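Local coordinates for protein MJ1225 (Methanocaldococcus jannaschii, PDB 3LFZ) that binds adenine nucleotides through four CBS repeats and probably acts as an energy sensor, like the gamma subunit of AMP-activated protein kinase, at residues A[53-58]-A[173-178]; A[188-193]-A[258-263]; A[254-259]-A[269-274]. One frame throughout, in Å; residues are numbered along the deposited sequence.

Interaction 1. Residues A[53-58]-A[173-178]; sequences TSMDIV and TMVRNG. With ATP (adenosine-5'-triphosphate), chain B.
M55 and M174 meet with their side chains crossing at about a right angle, CE of M55 lying 3.7 Å from CB of M174. Bends at chi2 (-71°) and chi3 (101°) carry CE of M55 to helix 167-177, while CB and CG stay beside the alpha phosphate of ATP chain B. One turn on, V58 and V175 slide past each other in opposite directions, CG1 of V58 being 3.9 Å from CG2 of V175. No hydrogen bond crosses the interface, and the helices, 118° apart in direction, meet chiefly through apolar side chains.

The nucleotide is held from 53-58, where T53 OG1 is within hydrogen-bonding distance of its O1A and O5'. T53 and D56 form a capping box, T53 N donating to the anti side of D56 OD2 (2.9 Å). The same carboxylate takes ribose O3' on OD1 and O2' on OD2, both bonds very short as modelled and of doubtful length; OD1 also pairs with K66. Replacing D56 by an alanine would probably leave both ribose hydroxyls and T53 N without their acceptor and K66 without its charge partner. This threonine-aspartate pair at a helix start, facing phosphate and ribose, is the nucleotide-binding signature of CBS domains.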
loop_
_atom_site.group_PDB
_atom_site.type_symbol
_atom_site.label_atom_id
_atom_site.label_comp_id
_atom_site.label_asym_id
_atom_site.label_seq_id
_atom_site.Cartn_x
_atom_site.Cartn_y
_atom_site.Cartn_z
ATOM N N THR A 53 2.391 -3.621 6.754
ATOM C CA THR A 53 1.520 -2.881 5.852
ATOM C C THR A 53 0.309 -3.725 5.501
ATOM O O THR A 53 0.215 -4.894 5.895
ATOM C CB THR A 53 2.239 -2.460 4.539
ATOM O OG1 THR A 53 2.441 -3.607 3.704
ATOM C CG2 THR A 53 3.575 -1.786 4.824
ATOM N N SER A 54 -0.615 -3.124 4.755
ATOM C CA SER A 54 -1.793 -3.828 4.269
ATOM C C SER A 54 -1.408 -4.997 3.372
ATOM O O SER A 54 -2.139 -5.982 3.294
ATOM C CB SER A 54 -2.733 -2.874 3.529
ATOM O OG SER A 54 -2.138 -2.385 2.341
ATOM N N MET A 55 -0.262 -4.883 2.702
ATOM C CA MET A 55 0.250 -5.972 1.868
ATOM C C MET A 55 0.615 -7.214 2.681
ATOM O O MET A 55 0.396 -8.333 2.223
ATOM C CB MET A 55 1.429 -5.516 1.012
ATOM C CG MET A 55 1.044 -5.040 -0.381
ATOM S SD MET A 55 0.511 -6.373 -1.484
ATOM C CE MET A 55 -1.262 -6.198 -1.404
ATOM N N ASP A 56 1.152 -7.019 3.882
ATOM C CA ASP A 56 1.419 -8.136 4.790
ATOM C C ASP A 56 0.130 -8.803 5.256
ATOM O O ASP A 56 0.091 -10.019 5.460
ATOM C CB ASP A 56 2.226 -7.669 5.996
ATOM C CG ASP A 56 3.578 -7.123 5.610
ATOM O OD1 ASP A 56 4.338 -7.847 4.935
ATOM O OD2 ASP A 56 3.879 -5.971 5.986
ATOM N N ILE A 57 -0.921 -8.004 5.431
ATOM C CA ILE A 57 -2.228 -8.547 5.783
ATOM C C ILE A 57 -2.801 -9.345 4.607
ATOM O O ILE A 57 -3.381 -10.411 4.804
ATOM C CB ILE A 57 -3.227 -7.449 6.255
ATOM C CG1 ILE A 57 -2.661 -6.644 7.440
ATOM C CG2 ILE A 57 -4.594 -8.063 6.591
ATOM C CD1 ILE A 57 -2.324 -7.464 8.696
ATOM N N VAL A 58 -2.616 -8.840 3.391
ATOM C CA VAL A 58 -3.090 -9.534 2.190
ATOM C C VAL A 58 -2.352 -10.873 1.962
ATOM O O VAL A 58 -2.934 -11.834 1.440
ATOM C CB VAL A 58 -3.046 -8.601 0.953
ATOM C CG1 VAL A 58 -3.244 -9.372 -0.344
ATOM C CG2 VAL A 58 -4.108 -7.505 1.087
ATOM N N THR A 173 -2.072 -12.509 -6.754
ATOM C CA THR A 173 -1.601 -11.607 -7.800
ATOM C C THR A 173 -0.932 -10.370 -7.204
ATOM O O THR A 173 0.141 -9.959 -7.655
ATOM C CB THR A 173 -2.758 -11.170 -8.720
ATOM O OG1 THR A 173 -3.484 -12.321 -9.164
ATOM C CG2 THR A 173 -2.239 -10.414 -9.928
ATOM N N MET A 174 -1.568 -9.788 -6.190
ATOM C CA MET A 174 -1.037 -8.600 -5.528
ATOM C C MET A 174 0.315 -8.881 -4.880
ATOM O O MET A 174 1.283 -8.157 -5.106
ATOM C CB MET A 174 -2.009 -8.096 -4.461
ATOM C CG MET A 174 -3.251 -7.395 -4.983
ATOM S SD MET A 174 -4.293 -6.859 -3.607
ATOM C CE MET A 174 -5.509 -5.876 -4.484
ATOM N N VAL A 175 0.361 -9.935 -4.070
ATOM C CA VAL A 175 1.541 -10.267 -3.278
ATOM C C VAL A 175 2.706 -10.725 -4.160
ATOM O O VAL A 175 3.839 -10.267 -3.982
ATOM C CB VAL A 175 1.204 -11.317 -2.191
ATOM C CG1 VAL A 175 2.467 -11.905 -1.566
ATOM C CG2 VAL A 175 0.312 -10.695 -1.119
ATOM N N ARG A 176 2.415 -11.603 -5.118
ATOM C CA ARG A 176 3.437 -12.126 -6.027
ATOM C C ARG A 176 4.093 -11.037 -6.870
ATOM O O ARG A 176 5.303 -11.063 -7.080
ATOM C CB ARG A 176 2.864 -13.220 -6.937
ATOM C CG ARG A 176 2.501 -14.537 -6.232
ATOM C CD ARG A 176 3.692 -15.187 -5.527
ATOM N NE ARG A 176 4.856 -15.332 -6.396
ATOM C CZ ARG A 176 6.085 -15.609 -5.963
ATOM N NH1 ARG A 176 6.319 -15.776 -4.667
ATOM N NH2 ARG A 176 7.085 -15.717 -6.829
ATOM N N ASN A 177 3.301 -10.081 -7.346
ATOM C CA ASN A 177 3.833 -9.011 -8.183
ATOM C C ASN A 177 4.268 -7.779 -7.397
ATOM O O ASN A 177 4.913 -6.883 -7.944
ATOM C CB ASN A 177 2.826 -8.629 -9.266
ATOM C CG ASN A 177 2.645 -9.714 -10.302
ATOM O OD1 ASN A 177 3.436 -9.831 -11.238
ATOM N ND2 ASN A 177 1.597 -10.516 -10.143
ATOM N N GLY A 178 3.917 -7.741 -6.113
ATOM C CA GLY A 178 4.226 -6.595 -5.255
ATOM C C GLY A 178 3.448 -5.340 -5.620
ATOM O O GLY A 178 3.937 -4.226 -5.431
HETATM P PG ATP B . 3.610 1.384 -2.095
HETATM O O1G ATP B . 2.839 0.354 -3.060
HETATM O O2G ATP B . 4.799 1.976 -2.756
HETATM O O3G ATP B . 2.489 2.508 -1.754
HETATM P PB ATP B . 5.256 -0.253 -0.363
HETATM O O1B ATP B . 5.760 -0.997 -1.540
HETATM O O2B ATP B . 6.166 0.645 0.378
HETATM O O3B ATP B . 3.887 0.563 -0.717
HETATM P PA ATP B . 3.555 -2.347 0.444
HETATM O O1A ATP B . 2.391 -1.963 1.270
HETATM O O2A ATP B . 3.389 -2.572 -1.010
HETATM O O3A ATP B . 4.723 -1.295 0.735
HETATM O "O5'" ATP B . 4.174 -3.674 1.116
HETATM C "C5'" ATP B . 4.983 -4.627 0.406
HETATM C "C4'" ATP B . 5.970 -5.303 1.371
HETATM O "O4'" ATP B . 7.022 -4.336 1.635
HETATM C "C3'" ATP B . 5.316 -5.630 2.724
HETATM O "O3'" ATP B . 5.743 -6.926 3.151
HETATM C "C2'" ATP B . 5.850 -4.537 3.651
HETATM O "O2'" ATP B . 5.945 -4.996 5.001
HETATM C "C1'" ATP B . 7.236 -4.282 3.061
HETATM N N9 ATP B . 7.738 -2.920 3.380
HETATM C C8 ATP B . 7.089 -1.764 3.208
HETATM N N7 ATP B . 7.865 -0.755 3.608
HETATM C C5 ATP B . 9.016 -1.268 4.029
HETATM C C6 ATP B . 10.192 -0.728 4.545
HETATM N N6 ATP B . 10.337 0.585 4.713
HETATM N N1 ATP B . 11.193 -1.560 4.877
HETATM C C2 ATP B . 11.081 -2.875 4.723
HETATM N N3 ATP B . 9.975 -3.417 4.235
HETATM C C4 ATP B . 8.935 -2.644 3.880
#

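Interaction 2. Residues A[188-193]-A[258-263]; sequences GRLVGI and PVVDEN. With ATP (adenosine-5'-triphosphate), chain D.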
loop_
_atom_site.group_PDB
_atom_site.type_symbol
_atom_site.label_atom_id
_atom_site.label_comp_id
_atom_site.label_asym_id
_atom_site.label_seq_id
_atom_site.Cartn_x
_atom_site.Cartn_y
_atom_site.Cartn_z
ATOM N N GLY A 188 -11.113 -6.083 -22.065
ATOM C CA GLY A 188 -10.210 -4.988 -22.422
ATOM C C GLY A 188 -10.607 -3.633 -21.861
ATOM O O GLY A 188 -9.873 -2.655 -22.011
ATOM N N ARG A 189 -11.767 -3.579 -21.209
ATOM C CA ARG A 189 -12.309 -2.334 -20.666
ATOM C C ARG A 189 -12.144 -2.231 -19.153
ATOM O O ARG A 189 -12.359 -3.208 -18.435
ATOM C CB ARG A 189 -13.788 -2.189 -21.042
ATOM C CG ARG A 189 -14.045 -1.338 -22.279
ATOM C CD ARG A 189 -13.761 -2.078 -23.582
ATOM N NE ARG A 189 -13.479 -1.135 -24.663
ATOM C CZ ARG A 189 -13.707 -1.363 -25.955
ATOM N NH1 ARG A 189 -14.238 -2.513 -26.360
ATOM N NH2 ARG A 189 -13.412 -0.427 -26.848
ATOM N N LEU A 190 -11.763 -1.043 -18.684
ATOM C CA LEU A 190 -11.671 -0.750 -17.254
ATOM C C LEU A 190 -13.061 -0.701 -16.643
ATOM O O LEU A 190 -13.894 0.111 -17.047
ATOM C CB LEU A 190 -10.960 0.586 -17.013
ATOM C CG LEU A 190 -10.740 1.027 -15.563
ATOM C CD1 LEU A 190 -9.604 0.257 -14.910
ATOM C CD2 LEU A 190 -10.474 2.512 -15.505
ATOM N N VAL A 191 -13.312 -1.571 -15.674
ATOM C CA VAL A 191 -14.603 -1.582 -14.995
ATOM C C VAL A 191 -14.471 -1.246 -13.513
ATOM O O VAL A 191 -15.474 -1.108 -12.810
ATOM C CB VAL A 191 -15.364 -2.924 -15.192
ATOM C CG1 VAL A 191 -15.726 -3.130 -16.661
ATOM C CG2 VAL A 191 -14.554 -4.105 -14.657
ATOM N N GLY A 192 -13.238 -1.108 -13.041
ATOM C CA GLY A 192 -13.020 -0.794 -11.642
ATOM C C GLY A 192 -11.580 -0.792 -11.191
ATOM O O GLY A 192 -10.658 -0.985 -11.983
ATOM N N ILE A 193 -11.403 -0.548 -9.899
ATOM C CA ILE A 193 -10.114 -0.669 -9.245
ATOM C C ILE A 193 -10.305 -1.418 -7.923
ATOM O O ILE A 193 -11.352 -1.308 -7.274
ATOM C CB ILE A 193 -9.432 0.720 -9.053
ATOM C CG1 ILE A 193 -7.922 0.565 -8.821
ATOM C CG2 ILE A 193 -10.122 1.546 -7.955
ATOM C CD1 ILE A 193 -7.115 1.829 -9.096
ATOM N N PRO A 258 -5.196 4.228 -13.270
ATOM C CA PRO A 258 -5.166 3.510 -14.545
ATOM C C PRO A 258 -5.206 4.503 -15.712
ATOM O O PRO A 258 -5.908 5.511 -15.636
ATOM C CB PRO A 258 -6.448 2.673 -14.507
ATOM C CG PRO A 258 -6.743 2.505 -13.062
ATOM C CD PRO A 258 -6.332 3.803 -12.432
ATOM N N VAL A 259 -4.437 4.232 -16.763
ATOM C CA VAL A 259 -4.393 5.113 -17.934
ATOM C C VAL A 259 -5.305 4.559 -19.024
ATOM O O VAL A 259 -5.107 3.434 -19.491
ATOM C CB VAL A 259 -2.946 5.300 -18.463
ATOM C CG1 VAL A 259 -2.932 6.159 -19.728
ATOM C CG2 VAL A 259 -2.062 5.923 -17.390
ATOM N N VAL A 260 -6.308 5.344 -19.420
ATOM C CA VAL A 260 -7.344 4.842 -20.326
ATOM C C VAL A 260 -7.570 5.605 -21.633
ATOM O O VAL A 260 -7.402 6.826 -21.718
ATOM C CB VAL A 260 -8.728 4.671 -19.622
ATOM C CG1 VAL A 260 -8.640 3.670 -18.474
ATOM C CG2 VAL A 260 -9.286 6.018 -19.155
ATOM N N ASP A 261 -7.942 4.818 -22.642
ATOM C CA ASP A 261 -8.688 5.245 -23.822
ATOM C C ASP A 261 -9.870 6.146 -23.481
ATOM O O ASP A 261 -10.373 6.129 -22.351
ATOM C CB ASP A 261 -9.290 3.995 -24.471
ATOM C CG ASP A 261 -8.709 3.678 -25.830
ATOM O OD1 ASP A 261 -9.439 3.073 -26.647
ATOM O OD2 ASP A 261 -7.535 4.016 -26.092
ATOM N N GLU A 262 -10.334 6.902 -24.476
ATOM C CA GLU A 262 -11.652 7.530 -24.414
ATOM C C GLU A 262 -12.720 6.426 -24.454
ATOM O O GLU A 262 -13.860 6.637 -24.031
ATOM C CB GLU A 262 -11.841 8.520 -25.572
ATOM C CG GLU A 262 -13.060 9.447 -25.453
ATOM C CD GLU A 262 -12.699 10.901 -25.162
ATOM O OE1 GLU A 262 -12.007 11.172 -24.155
ATOM O OE2 GLU A 262 -13.125 11.779 -25.945
ATOM N N ASN A 263 -12.338 5.251 -24.957
ATOM C CA ASN A 263 -13.192 4.056 -24.932
ATOM C C ASN A 263 -12.958 3.161 -23.709
ATOM O O ASN A 263 -13.506 2.056 -23.626
ATOM C CB ASN A 263 -13.030 3.241 -26.219
ATOM C CG ASN A 263 -13.921 3.739 -27.342
ATOM O OD1 ASN A 263 -13.719 4.830 -27.874
ATOM N ND2 ASN A 263 -14.912 2.933 -27.711
HETATM P PG ATP D . -2.728 5.446 0.798
HETATM O O1G ATP D . -1.395 4.525 0.768
HETATM O O2G ATP D . -3.801 4.837 1.620
HETATM O O3G ATP D . -2.215 6.825 1.450
HETATM P PB ATP D . -3.115 4.587 -1.814
HETATM O O1B ATP D . -2.553 5.136 -3.061
HETATM O O2B ATP D . -2.462 3.426 -1.177
HETATM O O3B ATP D . -3.202 5.753 -0.723
HETATM P PA ATP D . -5.254 2.856 -1.377
HETATM O O1A ATP D . -4.693 1.645 -2.016
HETATM O O2A ATP D . -5.122 3.019 0.087
HETATM O O3A ATP D . -4.649 4.169 -2.098
HETATM O "O5'" ATP D . -6.800 2.962 -1.764
HETATM C "C5'" ATP D . -7.760 3.565 -0.876
HETATM C "C4'" ATP D . -9.150 3.564 -1.527
HETATM O "O4'" ATP D . -9.099 4.383 -2.730
HETATM C "C3'" ATP D . -9.490 2.134 -1.965
HETATM O "O3'" ATP D . -10.858 1.853 -1.659
HETATM C "C2'" ATP D . -9.273 2.152 -3.476
HETATM O "O2'" ATP D . -10.169 1.245 -4.132
HETATM C "C1'" ATP D . -9.586 3.602 -3.842
HETATM N N9 ATP D . -8.807 4.013 -5.042
HETATM C C8 ATP D . -7.498 3.824 -5.237
HETATM N N7 ATP D . -7.145 4.324 -6.422
HETATM C C5 ATP D . -8.235 4.837 -6.984
HETATM C C6 ATP D . -8.484 5.478 -8.190
HETATM N N6 ATP D . -7.498 5.683 -9.063
HETATM N N1 ATP D . -9.739 5.887 -8.462
HETATM C C2 ATP D . -10.729 5.687 -7.603
HETATM N N3 ATP D . -10.522 5.076 -6.446
HETATM C C4 ATP D . -9.292 4.644 -6.108
#
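Strands 189-193 and 258-260 face each other at 8.9 Å between axes, their directions 139° apart, with no backbone hydrogen bond between them. That spacing is too wide for neighbours in one sheet; it is the packing of two beta hairpins from paired CBS repeats, here the third and fourth. A classic beta bulge at V191 and G192, both opposite V184, interrupts the first strand between the two residues that pack inward, L190 and I193.

L190 is the central side chain. With CG turned opposite its backbone N (chi1 -178°), it splits its two methyls over the other strand: CD2 sits 3.7 Å from CG1 of V260, and CD1 lies 4.0 Å from CB of P258. It crosses both partners at about a right angle. At the outer end, R189 and N263 run side by side and point the same way, their guanidinium and amide planes 38° apart. The carbonyl O of N263 comes to the guanidinium edge, near its plane, where R189 NE makes a weak hydrogen bond of 3.4 Å.

The inner end reaches the nucleotide. I193 spreads over the adenine of ATP chain D, placing CG2 3.7 Å from C4 and CD1 3.7 Å from N7. The same CD1 stands 4.0 Å from CD of P258, which is itself 4.0 Å from the adenine N6.

Interaction 3. Residues A[254-259]-A[269-274]; sequences IGALPV and IITEKD. With ADP (adenosine-5'-diphosphate), chain C; ATP (adenosine-5'-triphosphate), chain D.
A256 with T271, L257 with I270 and P258 with I269 pair in antiparallel register, the strand axes 4.7 Å apart and 160° from parallel, with L257 and I270 as the hydrogen-bonded pair. L257 N donates to I270 O at 2.9 Å, and I270 N returns the bond to L257 O with the donor tilted 30° from the carbonyl plane. Past the strand end, E272 N reaches G255 O in the carbonyl plane.

On one face of the hairpin, A256 CB touches T271 CG2 at 3.7 Å, beside I269. On the other, I270 places CG2 between its own backbone N and carbonyl carbon, which sets this methyl 3.6 Å from L257 O and also against CG2 of V259.

This is the hairpin of a CBS domain running into its following helix, and it serves two nucleotides at once. From strand 256-260, A256 O accepts the amino group N6 of ATP chain D at 2.9 Å, consistent with recognition of the adenine amino group. From the other strand, I269 lays CG2 against the adenine of ADP, 3.8 Å from C4. At the helix start, T271 and D274 form a capping box, T271 N bonding to D274 OD2. T271 OG1 donates to ADP O1A at 2.9 Å, while the carboxylate of D274 takes the ribose in two-pronged fashion: OD1 accepts from O3' and OD2 from O2'.

The side chain of E272 reaches back to segment 254-259. Its chain, extended beyond CG, passes over G255, where CG comes 3.5 Å from G255 CA, and the carboxylate goes on to a salt bridge between OE2 and R134 of helix 133-140.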
loop_
_atom_site.group_PDB
_atom_site.type_symbol
_atom_site.label_atom_id
_atom_site.label_comp_id
_atom_site.label_asym_id
_atom_site.label_seq_id
_atom_site.Cartn_x
_atom_site.Cartn_y
_atom_site.Cartn_z
ATOM N N ILE A 254 -4.382 9.352 -3.302
ATOM C CA ILE A 254 -4.493 8.248 -4.242
ATOM C C ILE A 254 -3.108 8.046 -4.832
ATOM O O ILE A 254 -2.430 9.010 -5.189
ATOM C CB ILE A 254 -5.542 8.547 -5.337
ATOM C CG1 ILE A 254 -6.950 8.332 -4.774
ATOM C CG2 ILE A 254 -5.329 7.678 -6.578
ATOM C CD1 ILE A 254 -8.034 9.023 -5.561
ATOM N N GLY A 255 -2.680 6.795 -4.910
ATOM C CA GLY A 255 -1.327 6.497 -5.336
ATOM C C GLY A 255 -1.208 6.012 -6.759
ATOM O O GLY A 255 -0.111 5.982 -7.299
ATOM N N ALA A 256 -2.331 5.634 -7.368
ATOM C CA ALA A 256 -2.311 5.012 -8.694
ATOM C C ALA A 256 -3.531 5.345 -9.548
ATOM O O ALA A 256 -4.672 5.234 -9.091
ATOM C CB ALA A 256 -2.166 3.503 -8.561
ATOM N N LEU A 257 -3.283 5.735 -10.795
ATOM C CA LEU A 257 -4.359 5.981 -11.751
ATOM C C LEU A 257 -4.198 5.091 -12.987
ATOM O O LEU A 257 -3.176 5.170 -13.671
ATOM C CB LEU A 257 -4.391 7.459 -12.170
ATOM C CG LEU A 257 -4.871 8.549 -11.198
ATOM C CD1 LEU A 257 -3.914 8.764 -10.036
ATOM C CD2 LEU A 257 -5.065 9.855 -11.952
ATOM N N PRO A 258 -5.196 4.228 -13.270
ATOM C CA PRO A 258 -5.166 3.510 -14.545
ATOM C C PRO A 258 -5.206 4.503 -15.712
ATOM O O PRO A 258 -5.908 5.511 -15.636
ATOM C CB PRO A 258 -6.448 2.673 -14.507
ATOM C CG PRO A 258 -6.743 2.505 -13.062
ATOM C CD PRO A 258 -6.332 3.803 -12.432
ATOM N N VAL A 259 -4.437 4.232 -16.763
ATOM C CA VAL A 259 -4.393 5.113 -17.934
ATOM C C VAL A 259 -5.305 4.559 -19.024
ATOM O O VAL A 259 -5.107 3.434 -19.491
ATOM C CB VAL A 259 -2.946 5.300 -18.463
ATOM C CG1 VAL A 259 -2.932 6.159 -19.728
ATOM C CG2 VAL A 259 -2.062 5.923 -17.390
ATOM N N ILE A 269 -0.756 2.138 -16.474
ATOM C CA ILE A 269 -1.034 2.589 -15.119
ATOM C C ILE A 269 0.106 3.531 -14.754
ATOM O O ILE A 269 1.236 3.338 -15.201
ATOM C CB ILE A 269 -1.145 1.393 -14.117
ATOM C CG1 ILE A 269 -1.609 1.870 -12.731
ATOM C CG2 ILE A 269 0.170 0.588 -14.044
ATOM C CD1 ILE A 269 -2.159 0.767 -11.838
ATOM N N ILE A 270 -0.197 4.566 -13.979
ATOM C CA ILE A 270 0.828 5.471 -13.461
ATOM C C ILE A 270 0.635 5.641 -11.957
ATOM O O ILE A 270 -0.490 5.788 -11.477
ATOM C CB ILE A 270 0.842 6.843 -14.204
ATOM C CG1 ILE A 270 1.989 7.731 -13.697
ATOM C CG2 ILE A 270 -0.527 7.542 -14.110
ATOM C CD1 ILE A 270 2.327 8.913 -14.598
ATOM N N THR A 271 1.736 5.596 -11.216
ATOM C CA THR A 271 1.672 5.634 -9.764
ATOM C C THR A 271 2.615 6.699 -9.220
ATOM O O THR A 271 3.353 7.329 -9.980
ATOM C CB THR A 271 1.992 4.245 -9.130
ATOM O OG1 THR A 271 3.401 4.002 -9.166
ATOM C CG2 THR A 271 1.259 3.113 -9.852
ATOM N N GLU A 272 2.580 6.897 -7.905
ATOM C CA GLU A 272 3.432 7.879 -7.239
ATOM C C GLU A 272 4.912 7.615 -7.473
ATOM O O GLU A 272 5.698 8.559 -7.578
ATOM C CB GLU A 272 3.168 7.886 -5.739
ATOM C CG GLU A 272 1.749 8.231 -5.356
ATOM C CD GLU A 272 1.553 8.269 -3.856
ATOM O OE1 GLU A 272 1.955 7.306 -3.169
ATOM O OE2 GLU A 272 0.992 9.268 -3.365
ATOM N N LYS A 273 5.293 6.339 -7.536
ATOM C CA LYS A 273 6.687 5.987 -7.798
ATOM C C LYS A 273 7.110 6.453 -9.187
ATOM O O LYS A 273 8.222 6.953 -9.361
ATOM C CB LYS A 273 6.943 4.486 -7.638
ATOM C CG LYS A 273 8.433 4.147 -7.471
ATOM C CD LYS A 273 8.698 2.646 -7.375
ATOM C CE LYS A 273 8.056 2.021 -6.141
ATOM N NZ LYS A 273 8.441 2.697 -4.869
ATOM N N ASP A 274 6.220 6.294 -10.165
ATOM C CA ASP A 274 6.481 6.765 -11.521
ATOM C C ASP A 274 6.684 8.268 -11.542
ATOM O O ASP A 274 7.685 8.750 -12.071
ATOM C CB ASP A 274 5.343 6.386 -12.464
ATOM C CG ASP A 274 5.153 4.895 -12.573
ATOM O OD1 ASP A 274 6.168 4.166 -12.619
ATOM O OD2 ASP A 274 3.986 4.455 -12.613
HETATM P PB ADP C . 1.563 -0.106 -6.309
HETATM O O1B ADP C . 1.116 1.242 -5.882
HETATM O O2B ADP C . 0.383 -0.929 -7.074
HETATM O O3B ADP C . 2.071 -1.084 -5.110
HETATM P PA ADP C . 4.025 0.970 -7.004
HETATM O O1A ADP C . 3.612 2.378 -6.761
HETATM O O2A ADP C . 4.842 0.280 -5.774
HETATM O O3A ADP C . 2.781 -0.008 -7.316
HETATM O "O5'" ADP C . 4.821 0.937 -8.381
HETATM C "C5'" ADP C . 6.005 0.221 -8.706
HETATM C "C4'" ADP C . 6.045 0.086 -10.245
HETATM O "O4'" ADP C . 5.099 -0.967 -10.599
HETATM C "C3'" ADP C . 5.577 1.367 -10.963
HETATM O "O3'" ADP C . 6.331 1.552 -12.165
HETATM C "C2'" ADP C . 4.113 1.076 -11.287
HETATM O "O2'" ADP C . 3.677 1.794 -12.441
HETATM C "C1'" ADP C . 4.127 -0.431 -11.543
HETATM N N9 ADP C . 2.773 -1.001 -11.284
HETATM C C8 ADP C . 1.955 -0.695 -10.272
HETATM N N7 ADP C . 0.828 -1.402 -10.373
HETATM C C5 ADP C . 0.925 -2.166 -11.453
HETATM C C6 ADP C . 0.084 -3.095 -12.057
HETATM N N6 ADP C . -1.110 -3.376 -11.542
HETATM N N1 ADP C . 0.504 -3.711 -13.175
HETATM C C2 ADP C . 1.694 -3.441 -13.700
HETATM N N3 ADP C . 2.516 -2.561 -13.149
HETATM C C4 ADP C . 2.160 -1.910 -12.031
HETATM P PG ATP D . -2.728 5.446 0.798
HETATM O O1G ATP D . -1.395 4.525 0.768
HETATM O O2G ATP D . -3.801 4.837 1.620
HETATM O O3G ATP D . -2.215 6.825 1.450
HETATM P PB ATP D . -3.115 4.587 -1.814
HETATM O O1B ATP D . -2.553 5.136 -3.061
HETATM O O2B ATP D . -2.462 3.426 -1.177
HETATM O O3B ATP D . -3.202 5.753 -0.723
HETATM P PA ATP D . -5.254 2.856 -1.377
HETATM O O1A ATP D . -4.693 1.645 -2.016
HETATM O O2A ATP D . -5.122 3.019 0.087
HETATM O O3A ATP D . -4.649 4.169 -2.098
HETATM O "O5'" ATP D . -6.800 2.962 -1.764
HETATM C "C5'" ATP D . -7.760 3.565 -0.876
HETATM C "C4'" ATP D . -9.150 3.564 -1.527
HETATM O "O4'" ATP D . -9.099 4.383 -2.730
HETATM C "C3'" ATP D . -9.490 2.134 -1.965
HETATM O "O3'" ATP D . -10.858 1.853 -1.659
HETATM C "C2'" ATP D . -9.273 2.152 -3.476
HETATM O "O2'" ATP D . -10.169 1.245 -4.132
HETATM C "C1'" ATP D . -9.586 3.602 -3.842
HETATM N N9 ATP D . -8.807 4.013 -5.042
HETATM C C8 ATP D . -7.498 3.824 -5.237
HETATM N N7 ATP D . -7.145 4.324 -6.422
HETATM C C5 ATP D . -8.235 4.837 -6.984
HETATM C C6 ATP D . -8.484 5.478 -8.190
HETATM N N6 ATP D . -7.498 5.683 -9.063
HETATM N N1 ATP D . -9.739 5.887 -8.462
HETATM C C2 ATP D . -10.729 5.687 -7.603
HETATM N N3 ATP D . -10.522 5.076 -6.446
HETATM C C4 ATP D . -9.292 4.644 -6.108
#

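From the N terminus, interaction 1 comes first: it closes a loop of 114 residues and sets a helix of the first CBS range against one of the third. Interaction 2 opens only afterwards, on strand 189-195, and spans 64 residues to join the third range to the fourth. Interaction 3 is local, the hairpin of strands 256-260 and 266-271 with its following helix. Its first segment lies on strand 256-260, as does the second segment of interaction 2; the two share P258 and V259, so they overlap, and both touch ATP chain D. Interaction 1 stays apart, its centre about 17 Å from that of interaction 3 and about 23 Å from that of interaction 2.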